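Local coordinates for uncharacterized protein (Enterococcus faecalis, PDB 3CLQ) that is of unknown function but belongs to a family related to the AllG subunit of oxamate carbamoyltransferase, at residues 204-209 with 221-226. Sequence-based numbering, arbitrary orientation.
Sequences ALTPYM and EVFEFL
M209, a selenomethionine in this crystal, reaches out of helix 195-210 between V222, F223 and L226 of helix 216-226, and so illustrates how one long, flexible side chain can join helices set far apart. The two short segments run nearly antiparallel, at 167°, with their axes 12.8 Å apart at closest approach, a separation that leaves the contact to side chains alone. With CG anti to its carbonyl carbon and an extended chi2, the M209 chain runs outward before bending at chi3 (71°), which turns its methyl group toward V222. The M209 and V222 side chains slant across each other, with the CG1 branch of V222 turned to the methyl; the very short spacing modelled there is doubtful. Next to it, M209 CE lies 4.5 Å from F223 CE1, oblique to the ring, while M209 SE stands 4.4 Å from CD1 of L226, one helical turn on from V222. T206 and F223 meet at about a right angle, with T206 OG1 4.1 Å from F223 CE1. That hydroxyl lies beside its own backbone N (chi1 -70°) and is hydrogen-bonded to the carbonyl O of V202, one turn back in the same helix. L162 of helix 146-168 touches both M209 and V222, making a third wall, and T206 and F223 also pack on F223 and T206, respectively, of the second subunit, so the helical hairpin lies at the dimer interface. With the hydroxyl's bond kept within its own helix, cohesion between the segments rests on dispersion and the burial of apolar surface, modest at 188 Å² over both sides.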
loop_
_atom_site.group_PDB
_atom_site.type_symbol
_atom_site.label_atom_id
_atom_site.label_comp_id
_atom_site.label_asym_id
_atom_site.label_seq_id
_atom_site.Cartn_x
_atom_site.Cartn_y
_atom_site.Cartn_z
ATOM N N ALA B 204 -2.536 -12.003 0.367
ATOM C CA ALA B 204 -3.245 -12.899 -0.518
ATOM C C ALA B 204 -2.810 -14.350 -0.267
ATOM O O ALA B 204 -3.606 -15.278 -0.396
ATOM C CB ALA B 204 -3.018 -12.505 -1.961
ATOM N N LEU B 205 -1.548 -14.545 0.095
ATOM C CA LEU B 205 -1.046 -15.884 0.396
ATOM C C LEU B 205 -1.571 -16.508 1.696
ATOM O O LEU B 205 -1.714 -17.723 1.771
ATOM C CB LEU B 205 0.481 -15.881 0.453
ATOM C CG LEU B 205 1.251 -15.802 -0.864
ATOM C CD1 LEU B 205 2.732 -15.699 -0.570
ATOM C CD2 LEU B 205 0.975 -17.037 -1.724
ATOM N N THR B 206 -1.829 -15.698 2.721
ATOM C CA THR B 206 -2.144 -16.240 4.035
ATOM C C THR B 206 -3.256 -17.288 4.027
ATOM O O THR B 206 -3.062 -18.396 4.527
ATOM C CB THR B 206 -2.503 -15.135 5.050
ATOM O OG1 THR B 206 -1.335 -14.372 5.389
ATOM C CG2 THR B 206 -3.088 -15.741 6.318
ATOM N N PRO B 207 -4.430 -16.949 3.466
ATOM C CA PRO B 207 -5.558 -17.887 3.519
ATOM C C PRO B 207 -5.138 -19.290 3.049
ATOM O O PRO B 207 -5.504 -20.296 3.640
ATOM C CB PRO B 207 -6.573 -17.283 2.529
ATOM C CG PRO B 207 -6.182 -15.853 2.347
ATOM C CD PRO B 207 -4.752 -15.694 2.750
ATOM N N TYR B 208 -4.359 -19.333 1.981
ATOM C CA TYR B 208 -3.887 -20.592 1.417
ATOM C C TYR B 208 -2.858 -21.307 2.290
ATOM O O TYR B 208 -2.889 -22.531 2.398
ATOM C CB TYR B 208 -3.343 -20.368 0.004
ATOM C CG TYR B 208 -4.306 -19.613 -0.863
ATOM C CD1 TYR B 208 -5.645 -19.966 -0.912
ATOM C CD2 TYR B 208 -3.885 -18.521 -1.612
ATOM C CE1 TYR B 208 -6.544 -19.263 -1.686
ATOM C CE2 TYR B 208 -4.770 -17.808 -2.394
ATOM C CZ TYR B 208 -6.098 -18.190 -2.432
ATOM O OH TYR B 208 -6.976 -17.483 -3.226
HETATM N N MSE B 209 -1.956 -20.560 2.913
HETATM C CA MSE B 209 -0.982 -21.165 3.798
HETATM C C MSE B 209 -1.689 -21.815 4.962
HETATM O O MSE B 209 -1.299 -22.871 5.429
HETATM C CB MSE B 209 0.009 -20.144 4.343
HETATM C CG MSE B 209 0.939 -19.513 3.320
HETATM SE SE MSE B 209 1.870 -17.979 4.119
HETATM C CE MSE B 209 3.049 -18.905 5.316
ATOM N N GLU B 221 7.017 -18.748 12.448
ATOM C CA GLU B 221 8.313 -18.263 11.993
ATOM C C GLU B 221 8.317 -17.826 10.520
ATOM O O GLU B 221 9.062 -16.912 10.136
ATOM C CB GLU B 221 9.455 -19.222 12.362
ATOM C CG GLU B 221 9.814 -20.268 11.366
ATOM C CD GLU B 221 11.075 -21.037 11.796
ATOM O OE1 GLU B 221 10.954 -22.176 12.341
ATOM O OE2 GLU B 221 12.196 -20.491 11.604
ATOM N N VAL B 222 7.454 -18.412 9.701
ATOM C CA VAL B 222 7.313 -17.901 8.342
ATOM C C VAL B 222 6.731 -16.460 8.275
ATOM O O VAL B 222 7.121 -15.674 7.410
ATOM C CB VAL B 222 6.517 -18.853 7.460
ATOM C CG1 VAL B 222 5.989 -18.133 6.260
ATOM C CG2 VAL B 222 7.391 -20.002 7.021
ATOM N N PHE B 223 5.819 -16.095 9.171
ATOM C CA PHE B 223 5.375 -14.709 9.188
ATOM C C PHE B 223 6.509 -13.818 9.655
ATOM O O PHE B 223 6.684 -12.711 9.153
ATOM C CB PHE B 223 4.193 -14.498 10.125
ATOM C CG PHE B 223 2.971 -15.259 9.739
ATOM C CD1 PHE B 223 2.444 -15.148 8.450
ATOM C CD2 PHE B 223 2.330 -16.073 10.670
ATOM C CE1 PHE B 223 1.310 -15.849 8.091
ATOM C CE2 PHE B 223 1.177 -16.773 10.325
ATOM C CZ PHE B 223 0.667 -16.675 9.039
ATOM N N GLU B 224 7.269 -14.295 10.634
ATOM C CA GLU B 224 8.378 -13.519 11.147
ATOM C C GLU B 224 9.310 -13.208 9.989
ATOM O O GLU B 224 9.797 -12.087 9.854
ATOM C CB GLU B 224 9.118 -14.327 12.181
ATOM C CG GLU B 224 9.667 -13.558 13.363
ATOM C CD GLU B 224 9.714 -14.456 14.623
ATOM O OE1 GLU B 224 8.796 -14.285 15.472
ATOM O OE2 GLU B 224 10.618 -15.341 14.736
ATOM N N PHE B 225 9.536 -14.211 9.151
ATOM C CA PHE B 225 10.378 -14.092 7.975
ATOM C C PHE B 225 9.785 -13.136 6.911
ATOM O O PHE B 225 10.492 -12.299 6.322
ATOM C CB PHE B 225 10.600 -15.496 7.397
ATOM C CG PHE B 225 11.423 -15.529 6.137
ATOM C CD1 PHE B 225 12.808 -15.685 6.196
ATOM C CD2 PHE B 225 10.820 -15.444 4.897
ATOM C CE1 PHE B 225 13.586 -15.742 5.032
ATOM C CE2 PHE B 225 11.588 -15.485 3.732
ATOM C CZ PHE B 225 12.969 -15.636 3.801
ATOM N N LEU B 226 8.481 -13.240 6.683
ATOM C CA LEU B 226 7.869 -12.473 5.622
ATOM C C LEU B 226 7.801 -10.973 5.911
ATOM O O LEU B 226 7.818 -10.171 4.981
ATOM C CB LEU B 226 6.511 -13.060 5.226
ATOM C CG LEU B 226 6.506 -14.438 4.512
ATOM C CD1 LEU B 226 5.085 -14.990 4.480
ATOM C CD2 LEU B 226 7.122 -14.436 3.084
#